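Local coordinates for uncharacterized protein (Legionella longbeachae NSW150, PDB 4JZA), which dephosphorylates phosphoinositides, probably at the 3-position of phosphatidylinositol 3-phosphate, and may thereby alter lipid metabolism in the host cell, at residues L384-P387 and K388-Q392; P420-A423 and T424-V427; A525-E528 and L529-S533; I619-P622 and E623-L626. All coordinates share one frame; numbering follows the deposited sequence.

Contact 1 (L384-P387 and K388-Q392); sequences LNWP and KAVQQ
Backbone bonds join Pro387 to the first turn of the helix that follows. Gln391 N donates to Pro387 O at 3.2 Å with an N-H...O angle of 151°. Val390 N lies equally close to Pro387 O at 3.2 Å, but an angle of only 125° makes this second bond weak. Pro387 thus occupies the N-cap position of helix 388-402, and its oxygen starts the i to i+4 ladder that Gln392 N continues to Lys388 O at 3.1 Å. The proline side chain has no polar group with which to cap the turn; a carboxylate from elsewhere, Glu198 OE1 of helix 198-206, accepts from Lys388 N instead.

Apolar contact runs beside this ladder. Val390 CG1, anti to its own backbone nitrogen (chi1 173°), is directed at the six-membered ring of Trp386 and meets CE3 at 3.5 Å and CZ3 at 4.0 Å, approaching the indole obliquely. Trp386 also packs on Val312 and Thr344, and Val390 on Trp309. On another flank the side chains of Leu384 and Gln391 cross at about a right angle, both resting on Leu447 of helix 441-454.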
loop_
_atom_site.group_PDB
_atom_site.type_symbol
_atom_site.label_atom_id
_atom_site.label_comp_id
_atom_site.label_asym_id
_atom_site.label_seq_id
_atom_site.Cartn_x
_atom_site.Cartn_y
_atom_site.Cartn_z
ATOM N N LEU A 384 -13.125 -4.126 -3.662
ATOM C CA LEU A 384 -13.982 -5.208 -4.136
ATOM C C LEU A 384 -15.109 -5.554 -3.158
ATOM O O LEU A 384 -16.052 -6.274 -3.520
ATOM C CB LEU A 384 -13.162 -6.457 -4.437
ATOM C CG LEU A 384 -12.073 -6.283 -5.500
ATOM C CD1 LEU A 384 -11.320 -7.583 -5.599
ATOM C CD2 LEU A 384 -12.676 -5.900 -6.839
ATOM N N ASN A 385 -15.020 -5.051 -1.935
ATOM C CA ASN A 385 -16.101 -5.201 -0.991
ATOM C C ASN A 385 -16.880 -3.937 -0.731
ATOM O O ASN A 385 -17.748 -3.919 0.106
ATOM C CB ASN A 385 -15.565 -5.755 0.311
ATOM C CG ASN A 385 -15.090 -7.193 0.159
ATOM O OD1 ASN A 385 -15.770 -8.053 -0.449
ATOM N ND2 ASN A 385 -13.937 -7.464 0.701
ATOM N N TRP A 386 -16.596 -2.893 -1.488
ATOM C CA TRP A 386 -17.305 -1.647 -1.351
ATOM C C TRP A 386 -18.562 -1.688 -2.184
ATOM O O TRP A 386 -18.713 -2.561 -2.996
ATOM C CB TRP A 386 -16.431 -0.520 -1.849
ATOM C CG TRP A 386 -15.316 -0.197 -0.982
ATOM C CD1 TRP A 386 -15.154 -0.539 0.341
ATOM C CD2 TRP A 386 -14.204 0.631 -1.323
ATOM N NE1 TRP A 386 -13.977 0.018 0.840
ATOM C CE2 TRP A 386 -13.388 0.746 -0.161
ATOM C CE3 TRP A 386 -13.812 1.276 -2.503
ATOM C CZ2 TRP A 386 -12.222 1.487 -0.146
ATOM C CZ3 TRP A 386 -12.659 1.995 -2.506
ATOM C CH2 TRP A 386 -11.866 2.105 -1.322
ATOM N N PRO A 387 -19.478 -0.732 -1.996
ATOM C CA PRO A 387 -20.675 -0.684 -2.865
ATOM C C PRO A 387 -20.348 -0.626 -4.336
ATOM O O PRO A 387 -19.367 -0.030 -4.711
ATOM C CB PRO A 387 -21.345 0.643 -2.461
ATOM C CG PRO A 387 -20.961 0.795 -1.031
ATOM C CD PRO A 387 -19.582 0.215 -0.877
ATOM N N LYS A 388 -21.206 -1.189 -5.172
ATOM C CA LYS A 388 -20.992 -1.114 -6.610
ATOM C C LYS A 388 -20.783 0.324 -7.079
ATOM O O LYS A 388 -20.057 0.563 -8.023
ATOM C CB LYS A 388 -22.154 -1.751 -7.375
ATOM C CG LYS A 388 -22.149 -3.267 -7.345
ATOM C CD LYS A 388 -22.890 -3.854 -8.543
ATOM C CE LYS A 388 -22.621 -5.355 -8.678
ATOM N NZ LYS A 388 -22.656 -6.082 -7.366
ATOM N N ALA A 389 -21.417 1.276 -6.422
ATOM C CA ALA A 389 -21.365 2.647 -6.900
ATOM C C ALA A 389 -20.004 3.291 -6.711
ATOM O O ALA A 389 -19.578 4.041 -7.563
ATOM C CB ALA A 389 -22.441 3.503 -6.233
ATOM N N VAL A 390 -19.332 2.998 -5.602
ATOM C CA VAL A 390 -17.990 3.525 -5.370
ATOM C C VAL A 390 -17.018 2.819 -6.317
ATOM O O VAL A 390 -16.042 3.391 -6.797
ATOM C CB VAL A 390 -17.514 3.296 -3.920
ATOM C CG1 VAL A 390 -16.063 3.709 -3.767
ATOM C CG2 VAL A 390 -18.335 4.061 -2.937
ATOM N N GLN A 391 -17.305 1.557 -6.591
ATOM C CA GLN A 391 -16.405 0.737 -7.349
ATOM C C GLN A 391 -16.347 1.279 -8.747
ATOM O O GLN A 391 -15.287 1.297 -9.381
ATOM C CB GLN A 391 -16.895 -0.704 -7.322
ATOM C CG GLN A 391 -15.819 -1.646 -6.873
ATOM C CD GLN A 391 -16.323 -2.979 -6.417
ATOM O OE1 GLN A 391 -17.133 -3.049 -5.507
ATOM N NE2 GLN A 391 -15.810 -4.057 -7.020
ATOM N N GLN A 392 -17.502 1.766 -9.203
ATOM C CA GLN A 392 -17.650 2.370 -10.526
ATOM C C GLN A 392 -17.169 3.824 -10.601
ATOM O O GLN A 392 -16.813 4.308 -11.663
ATOM C CB GLN A 392 -19.116 2.304 -10.967
ATOM C CG GLN A 392 -19.623 0.884 -11.186
ATOM C CD GLN A 392 -21.103 0.810 -11.623
ATOM O OE1 GLN A 392 -21.716 -0.252 -11.564
ATOM N NE2 GLN A 392 -21.669 1.935 -12.066
#

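Contact 2 (P420-A423 and T424-V427); sequences PIHA and TEYV
A type I beta turn brings His422 and Glu425 together, with Ala423 and Thr424 at its corners. Glu425 N closes it by donating to His422 O at 3.2 Å. The N-H...O angle of 158° is fairly straight, yet the donor stands well above the carbonyl plane, 60° out of it, and so is not directed at a lone pair. The Glu425 chain runs back, extended beyond CG, until OE1 comes to 3.9 Å from His422 CB and near the plane of the imidazole at its edge. The ionisable ends stay apart, His422 NE2 and Glu425 OE1 being 5.7 Å from each other. Thr424 OG1 also turns back and stands 4.0 Å from His422 CB.

The turn belongs to the loop between strand 412-416 and helix 441-454. The apolar part of the contact is centred on Ile421, whose CG1, anti to the backbone nitrogen (chi1 -178°), reaches across to Tyr426 CB at 3.9 Å, while the terminal CD1 rests against Glu425 CB at 4.0 Å. The Ile421 and Tyr426 side chains cross at about a right angle, and the isoleucine is covered further by Pro439, Ala471 and Tyr475. Beyond this meeting point the phenol leads away along Leu438 and Pro439, and its OH is hydrogen-bonded to Leu435 O and Thr432 OG1.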
loop_
_atom_site.group_PDB
_atom_site.type_symbol
_atom_site.label_atom_id
_atom_site.label_comp_id
_atom_site.label_asym_id
_atom_site.label_seq_id
_atom_site.Cartn_x
_atom_site.Cartn_y
_atom_site.Cartn_z
ATOM N N PRO A 420 -7.040 -13.249 -15.316
ATOM C CA PRO A 420 -8.254 -13.690 -14.620
ATOM C C PRO A 420 -8.208 -15.172 -14.381
ATOM O O PRO A 420 -7.813 -15.897 -15.279
ATOM C CB PRO A 420 -9.368 -13.391 -15.617
ATOM C CG PRO A 420 -8.794 -12.358 -16.506
ATOM C CD PRO A 420 -7.339 -12.637 -16.607
ATOM N N ILE A 421 -8.578 -15.613 -13.185
ATOM C CA ILE A 421 -8.594 -17.036 -12.818
ATOM C C ILE A 421 -9.759 -17.235 -11.874
ATOM O O ILE A 421 -9.835 -16.520 -10.880
ATOM C CB ILE A 421 -7.241 -17.448 -12.177
ATOM C CG1 ILE A 421 -7.218 -18.933 -11.842
ATOM C CG2 ILE A 421 -6.889 -16.632 -10.923
ATOM C CD1 ILE A 421 -6.580 -19.764 -12.929
ATOM N N HIS A 422 -10.707 -18.122 -12.208
ATOM C CA HIS A 422 -11.849 -18.431 -11.301
ATOM C C HIS A 422 -11.354 -19.190 -10.060
ATOM O O HIS A 422 -10.272 -19.799 -10.063
ATOM C CB HIS A 422 -12.956 -19.257 -11.980
ATOM C CG HIS A 422 -13.898 -18.458 -12.833
ATOM N ND1 HIS A 422 -15.115 -17.978 -12.372
ATOM C CD2 HIS A 422 -13.809 -18.083 -14.136
ATOM C CE1 HIS A 422 -15.725 -17.328 -13.353
ATOM N NE2 HIS A 422 -14.953 -17.378 -14.432
ATOM N N ALA A 423 -12.158 -19.164 -8.999
ATOM C CA ALA A 423 -11.821 -19.893 -7.787
ATOM C C ALA A 423 -11.734 -21.410 -8.003
ATOM O O ALA A 423 -10.970 -22.090 -7.340
ATOM C CB ALA A 423 -12.819 -19.578 -6.700
ATOM N N THR A 424 -12.495 -21.955 -8.936
ATOM C CA THR A 424 -12.448 -23.404 -9.166
ATOM C C THR A 424 -11.165 -23.896 -9.851
ATOM O O THR A 424 -10.909 -25.095 -9.884
ATOM C CB THR A 424 -13.691 -23.869 -9.953
ATOM O OG1 THR A 424 -13.900 -23.001 -11.071
ATOM C CG2 THR A 424 -14.936 -23.817 -9.043
ATOM N N GLU A 425 -10.358 -22.977 -10.381
ATOM C CA GLU A 425 -9.132 -23.323 -11.113
ATOM C C GLU A 425 -7.804 -22.881 -10.447
ATOM O O GLU A 425 -6.736 -23.355 -10.847
ATOM C CB GLU A 425 -9.227 -22.732 -12.502
ATOM C CG GLU A 425 -10.516 -23.108 -13.222
ATOM C CD GLU A 425 -10.788 -22.252 -14.458
ATOM O OE1 GLU A 425 -10.556 -21.004 -14.446
ATOM O OE2 GLU A 425 -11.254 -22.843 -15.449
ATOM N N TYR A 426 -7.883 -22.016 -9.424
ATOM C CA TYR A 426 -6.716 -21.335 -8.857
ATOM C C TYR A 426 -5.817 -22.206 -7.950
ATOM O O TYR A 426 -6.238 -22.671 -6.862
ATOM C CB TYR A 426 -7.144 -20.040 -8.115
ATOM C CG TYR A 426 -6.003 -19.339 -7.357
ATOM C CD1 TYR A 426 -4.868 -18.876 -8.021
ATOM C CD2 TYR A 426 -6.047 -19.186 -5.986
ATOM C CE1 TYR A 426 -3.834 -18.261 -7.338
ATOM C CE2 TYR A 426 -5.016 -18.588 -5.298
ATOM C CZ TYR A 426 -3.914 -18.120 -5.979
ATOM O OH TYR A 426 -2.885 -17.528 -5.274
ATOM N N VAL A 427 -4.571 -22.405 -8.401
ATOM C CA VAL A 427 -3.538 -23.045 -7.575
ATOM C C VAL A 427 -2.515 -22.005 -7.116
ATOM O O VAL A 427 -1.828 -21.398 -7.946
ATOM C CB VAL A 427 -2.762 -24.158 -8.330
ATOM C CG1 VAL A 427 -1.849 -24.915 -7.359
ATOM C CG2 VAL A 427 -3.705 -25.116 -9.056
#

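Contact 3 (A525-E528 and L529-S533); sequences AGRE and LFLSS
Gly526 O is gripped by two backbone amides of the next turn. Phe530 N supplies the stronger bond, 2.9 Å to Gly526 O with an N-H...O angle of 163°; Leu529 N lies 3.2 Å from Gly526 O but is sharply bent and weak. The same oxygen lies at the edge of the Phe530 ring, near its plane, facing CD2. Around it the i to i+4 pattern of an alpha-helix continues: Leu529 N bonds to Ala525 O at 3.2 Å, and Leu531 N to Arg527 O at 2.8 Å, nearly straight at 169°. Ser532 N completes the set with Glu528 O at 2.9 Å.

Among the side chains, Leu531 CD1 sits over the centre of one face of the Arg527 guanidinium, 3.9 Å above its plane. Arg527 reaches this place as an extended chain, with CG anti to the backbone nitrogen (chi1 171°). Its planar group is fixed in rotation by carbonyls of other parts of the fold: NE bonds to Val511 O, NH2 to Leu512 O and NH1 to Thr477 O. The Arg527 salt bridge to Glu528 is long, and Glu528 OE1 bonds to Thr477 OG1.

Residues 525-533 are buried, with Leu531 against Tyr508 and Leu512 of helix 501-513 and Leu529 against Ile559 of helix 556-574, whose His563 stacks edge-to-face with Phe530. Ser532 O accepts a hydrogen bond from Gln415 NE2 of strand 412-416.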
loop_
_atom_site.group_PDB
_atom_site.type_symbol
_atom_site.label_atom_id
_atom_site.label_comp_id
_atom_site.label_asym_id
_atom_site.label_seq_id
_atom_site.Cartn_x
_atom_site.Cartn_y
_atom_site.Cartn_z
ATOM N N ALA A 525 5.894 -17.162 -23.519
ATOM C CA ALA A 525 6.179 -15.882 -22.906
ATOM C C ALA A 525 6.524 -14.885 -24.002
ATOM O O ALA A 525 6.002 -13.776 -24.042
ATOM C CB ALA A 525 7.322 -15.995 -21.891
ATOM N N GLY A 526 7.394 -15.278 -24.899
ATOM C CA GLY A 526 7.774 -14.392 -25.977
ATOM C C GLY A 526 6.634 -14.063 -26.900
ATOM O O GLY A 526 6.531 -12.927 -27.422
ATOM N N ARG A 527 5.771 -15.041 -27.107
ATOM C CA ARG A 527 4.657 -14.817 -27.986
ATOM C C ARG A 527 3.841 -13.676 -27.406
ATOM O O ARG A 527 3.471 -12.736 -28.147
ATOM C CB ARG A 527 3.811 -16.059 -28.155
ATOM C CG ARG A 527 2.499 -15.815 -28.897
ATOM C CD ARG A 527 1.884 -17.133 -29.366
ATOM N NE ARG A 527 0.530 -16.950 -29.860
ATOM C CZ ARG A 527 -0.556 -16.842 -29.103
ATOM N NH1 ARG A 527 -0.479 -16.906 -27.777
ATOM N NH2 ARG A 527 -1.741 -16.661 -29.686
ATOM N N GLU A 528 3.593 -13.729 -26.087
ATOM C CA GLU A 528 2.856 -12.665 -25.410
ATOM C C GLU A 528 3.460 -11.259 -25.543
ATOM O O GLU A 528 2.732 -10.287 -25.655
ATOM C CB GLU A 528 2.693 -12.985 -23.927
ATOM C CG GLU A 528 1.829 -14.196 -23.674
ATOM C CD GLU A 528 0.412 -14.095 -24.207
ATOM O OE1 GLU A 528 -0.189 -13.045 -24.187
ATOM O OE2 GLU A 528 -0.156 -15.088 -24.617
ATOM N N LEU A 529 4.771 -11.156 -25.469
ATOM C CA LEU A 529 5.405 -9.888 -25.484
ATOM C C LEU A 529 5.306 -9.350 -26.870
ATOM O O LEU A 529 5.130 -8.132 -27.049
ATOM C CB LEU A 529 6.860 -10.015 -25.070
ATOM C CG LEU A 529 7.089 -10.433 -23.616
ATOM C CD1 LEU A 529 8.577 -10.589 -23.407
ATOM C CD2 LEU A 529 6.560 -9.414 -22.637
ATOM N N PHE A 530 5.416 -10.256 -27.852
ATOM C CA PHE A 530 5.244 -9.866 -29.249
ATOM C C PHE A 530 3.813 -9.470 -29.577
ATOM O O PHE A 530 3.587 -8.459 -30.237
ATOM C CB PHE A 530 5.709 -10.951 -30.209
ATOM C CG PHE A 530 7.140 -10.827 -30.583
ATOM C CD1 PHE A 530 7.520 -9.926 -31.522
ATOM C CD2 PHE A 530 8.104 -11.608 -29.977
ATOM C CE1 PHE A 530 8.841 -9.792 -31.858
ATOM C CE2 PHE A 530 9.435 -11.494 -30.310
ATOM C CZ PHE A 530 9.804 -10.585 -31.265
ATOM N N LEU A 531 2.835 -10.234 -29.109
ATOM C CA LEU A 531 1.472 -9.805 -29.280
ATOM C C LEU A 531 1.263 -8.465 -28.662
ATOM O O LEU A 531 0.687 -7.630 -29.310
ATOM C CB LEU A 531 0.512 -10.774 -28.654
ATOM C CG LEU A 531 0.473 -12.118 -29.370
ATOM C CD1 LEU A 531 -0.442 -12.983 -28.553
ATOM C CD2 LEU A 531 -0.024 -12.010 -30.809
ATOM N N SER A 532 1.738 -8.222 -27.429
ATOM C CA SER A 532 1.434 -6.953 -26.759
ATOM C C SER A 532 2.198 -5.798 -27.448
ATOM O O SER A 532 1.643 -4.724 -27.677
ATOM C CB SER A 532 1.612 -7.039 -25.211
ATOM O OG SER A 532 2.964 -7.054 -24.798
ATOM N N SER A 533 3.432 -6.047 -27.879
ATOM C CA SER A 533 4.237 -5.001 -28.516
ATOM C C SER A 533 3.655 -4.634 -29.859
ATOM O O SER A 533 3.633 -3.457 -30.210
ATOM C CB SER A 533 5.710 -5.404 -28.673
ATOM O OG SER A 533 6.445 -5.283 -27.465
#

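Contact 4 (I619-P622 and E623-L626); sequences IKTP and EWYL
Thr621, a buried residue, packs against the two aromatic residues that follow it. Its CG2 methyl lies against Trp624 CB and 3.5 Å from Tyr625 CE2. Trp624 CG is anti to the backbone nitrogen (chi1 176°), which sends the indole alongside the threonine, pointing the same way. The indole CD1 of Trp624 in turn stands 3.5 Å above the plane of the Tyr625 ring, offset toward its rim, and Lys620 O lies at the edge of that ring. Pro622 and Leu626, both buried, belong to the same close-packed part: Pro622 CB meets Leu626 CD1 at 4.0 Å, and Leu626 CB and CG sit over Pro622 O. Backbone bonds brace it: Trp624 N donates to Thr621 O at 3.1 Å, and Leu626 N to Pro622 O at 2.8 Å. They define the single turn of helix 622-625, for which Thr621 is the N-cap, though its side chain makes no capping bond.

The looser side is that of the partly exposed Lys620 and Glu623, whose ends lead to partners elsewhere.

Those ends carry the charge. Lys620 NZ forms salt bridges with Asp648 and Asp433, and Glu623 with Arg635 and Lys645, pairings that would probably keep both residues ionised. Trp624 NE1 is hydrogen-bonded to Tyr468 O, whose ring also stacks with the indole, and Tyr625 packs on Arg556. The turn and the residue leading into it thus combine an aromatic face with ionic ties to several separate parts of the chain.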
loop_
_atom_site.group_PDB
_atom_site.type_symbol
_atom_site.label_atom_id
_atom_site.label_comp_id
_atom_site.label_asym_id
_atom_site.label_seq_id
_atom_site.Cartn_x
_atom_site.Cartn_y
_atom_site.Cartn_z
ATOM N N ILE A 619 11.587 -5.869 -10.448
ATOM C CA ILE A 619 10.478 -6.269 -11.267
ATOM C C ILE A 619 9.953 -7.614 -10.777
ATOM O O ILE A 619 10.690 -8.517 -10.459
ATOM C CB ILE A 619 10.936 -6.437 -12.730
ATOM C CG1 ILE A 619 11.466 -5.113 -13.313
ATOM C CG2 ILE A 619 9.819 -6.995 -13.631
ATOM C CD1 ILE A 619 10.465 -3.993 -13.237
ATOM N N LYS A 620 8.660 -7.775 -10.801
ATOM C CA LYS A 620 8.038 -8.994 -10.375
ATOM C C LYS A 620 8.308 -10.124 -11.333
ATOM O O LYS A 620 8.134 -9.968 -12.539
ATOM C CB LYS A 620 6.540 -8.765 -10.285
ATOM C CG LYS A 620 5.873 -9.455 -9.122
ATOM C CD LYS A 620 6.266 -8.838 -7.776
ATOM C CE LYS A 620 5.879 -9.783 -6.638
ATOM N NZ LYS A 620 6.513 -11.141 -6.642
ATOM N N THR A 621 8.778 -11.245 -10.793
ATOM C CA THR A 621 8.749 -12.531 -11.474
ATOM C C THR A 621 9.315 -12.477 -12.907
ATOM O O THR A 621 8.706 -12.933 -13.833
ATOM C CB THR A 621 7.281 -13.030 -11.327
ATOM O OG1 THR A 621 7.187 -13.859 -10.183
ATOM C CG2 THR A 621 6.869 -13.835 -12.332
ATOM N N PRO A 622 10.517 -11.911 -13.104
ATOM C CA PRO A 622 11.009 -11.772 -14.471
ATOM C C PRO A 622 11.174 -13.084 -15.227
ATOM O O PRO A 622 10.934 -13.132 -16.430
ATOM C CB PRO A 622 12.392 -11.125 -14.286
ATOM C CG PRO A 622 12.375 -10.521 -12.929
ATOM C CD PRO A 622 11.510 -11.424 -12.130
ATOM N N GLU A 623 11.633 -14.118 -14.529
ATOM C CA GLU A 623 11.888 -15.420 -15.147
ATOM C C GLU A 623 10.583 -16.088 -15.601
ATOM O O GLU A 623 10.606 -16.989 -16.434
ATOM C CB GLU A 623 12.686 -16.353 -14.216
ATOM C CG GLU A 623 14.186 -16.074 -14.203
ATOM C CD GLU A 623 14.957 -16.741 -13.058
ATOM O OE1 GLU A 623 14.361 -17.028 -12.012
ATOM O OE2 GLU A 623 16.187 -16.946 -13.176
ATOM N N TRP A 624 9.436 -15.638 -15.119
ATOM C CA TRP A 624 8.209 -16.169 -15.680
ATOM C C TRP A 624 7.824 -15.469 -16.966
ATOM O O TRP A 624 7.385 -16.124 -17.881
ATOM C CB TRP A 624 7.055 -16.067 -14.707
ATOM C CG TRP A 624 5.793 -16.512 -15.288
ATOM C CD1 TRP A 624 4.672 -15.787 -15.433
ATOM C CD2 TRP A 624 5.509 -17.804 -15.817
ATOM N NE1 TRP A 624 3.683 -16.540 -16.023
ATOM C CE2 TRP A 624 4.177 -17.787 -16.258
ATOM C CE3 TRP A 624 6.251 -18.985 -15.942
ATOM C CZ2 TRP A 624 3.578 -18.876 -16.836
ATOM C CZ3 TRP A 624 5.662 -20.062 -16.505
ATOM C CH2 TRP A 624 4.336 -20.005 -16.970
ATOM N N TYR A 625 7.981 -14.143 -17.005
ATOM C CA TYR A 625 7.471 -13.275 -18.098
ATOM C C TYR A 625 8.456 -13.123 -19.275
ATOM O O TYR A 625 8.052 -12.742 -20.421
ATOM C CB TYR A 625 7.108 -11.879 -17.546
ATOM C CG TYR A 625 5.971 -11.923 -16.583
ATOM C CD1 TYR A 625 4.728 -12.381 -16.991
ATOM C CD2 TYR A 625 6.119 -11.549 -15.234
ATOM C CE1 TYR A 625 3.667 -12.476 -16.111
ATOM C CE2 TYR A 625 5.043 -11.608 -14.338
ATOM C CZ TYR A 625 3.805 -12.091 -14.789
ATOM O OH TYR A 625 2.675 -12.201 -13.980
ATOM N N LEU A 626 9.743 -13.369 -18.992
ATOM C CA LEU A 626 10.783 -13.207 -19.995
ATOM C C LEU A 626 10.972 -14.528 -20.639
ATOM O O LEU A 626 10.862 -15.543 -20.000
ATOM C CB LEU A 626 12.109 -12.767 -19.374
ATOM C CG LEU A 626 12.244 -11.335 -18.828
ATOM C CD1 LEU A 626 13.565 -11.142 -18.092
ATOM C CD2 LEU A 626 12.142 -10.329 -19.959
#

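How the contacts relate
The four contacts follow one another along the chain, and direct touch links contacts 3 and 4, whose centres lie 13 Å apart: Ala525 CB is 3.6 Å from Tyr625 O, and Leu529 CD1 is 3.7 Å from the same oxygen. Both also pack on helix 556-574, sharing Ile559. The Cys-x5-Arg sequence that ends at Arg556, between strand 545-549 and this helix, has the form of the P-loop of cysteine-based phosphatases, so contact 4 probably flanks the active site. Contact 2 comes within about 10 Å, nearest atoms, of contacts 1, 3 and 4. Contact 1 is more remote, its nearest atoms about 17 Å from contact 4 and 22 Å from contact 3.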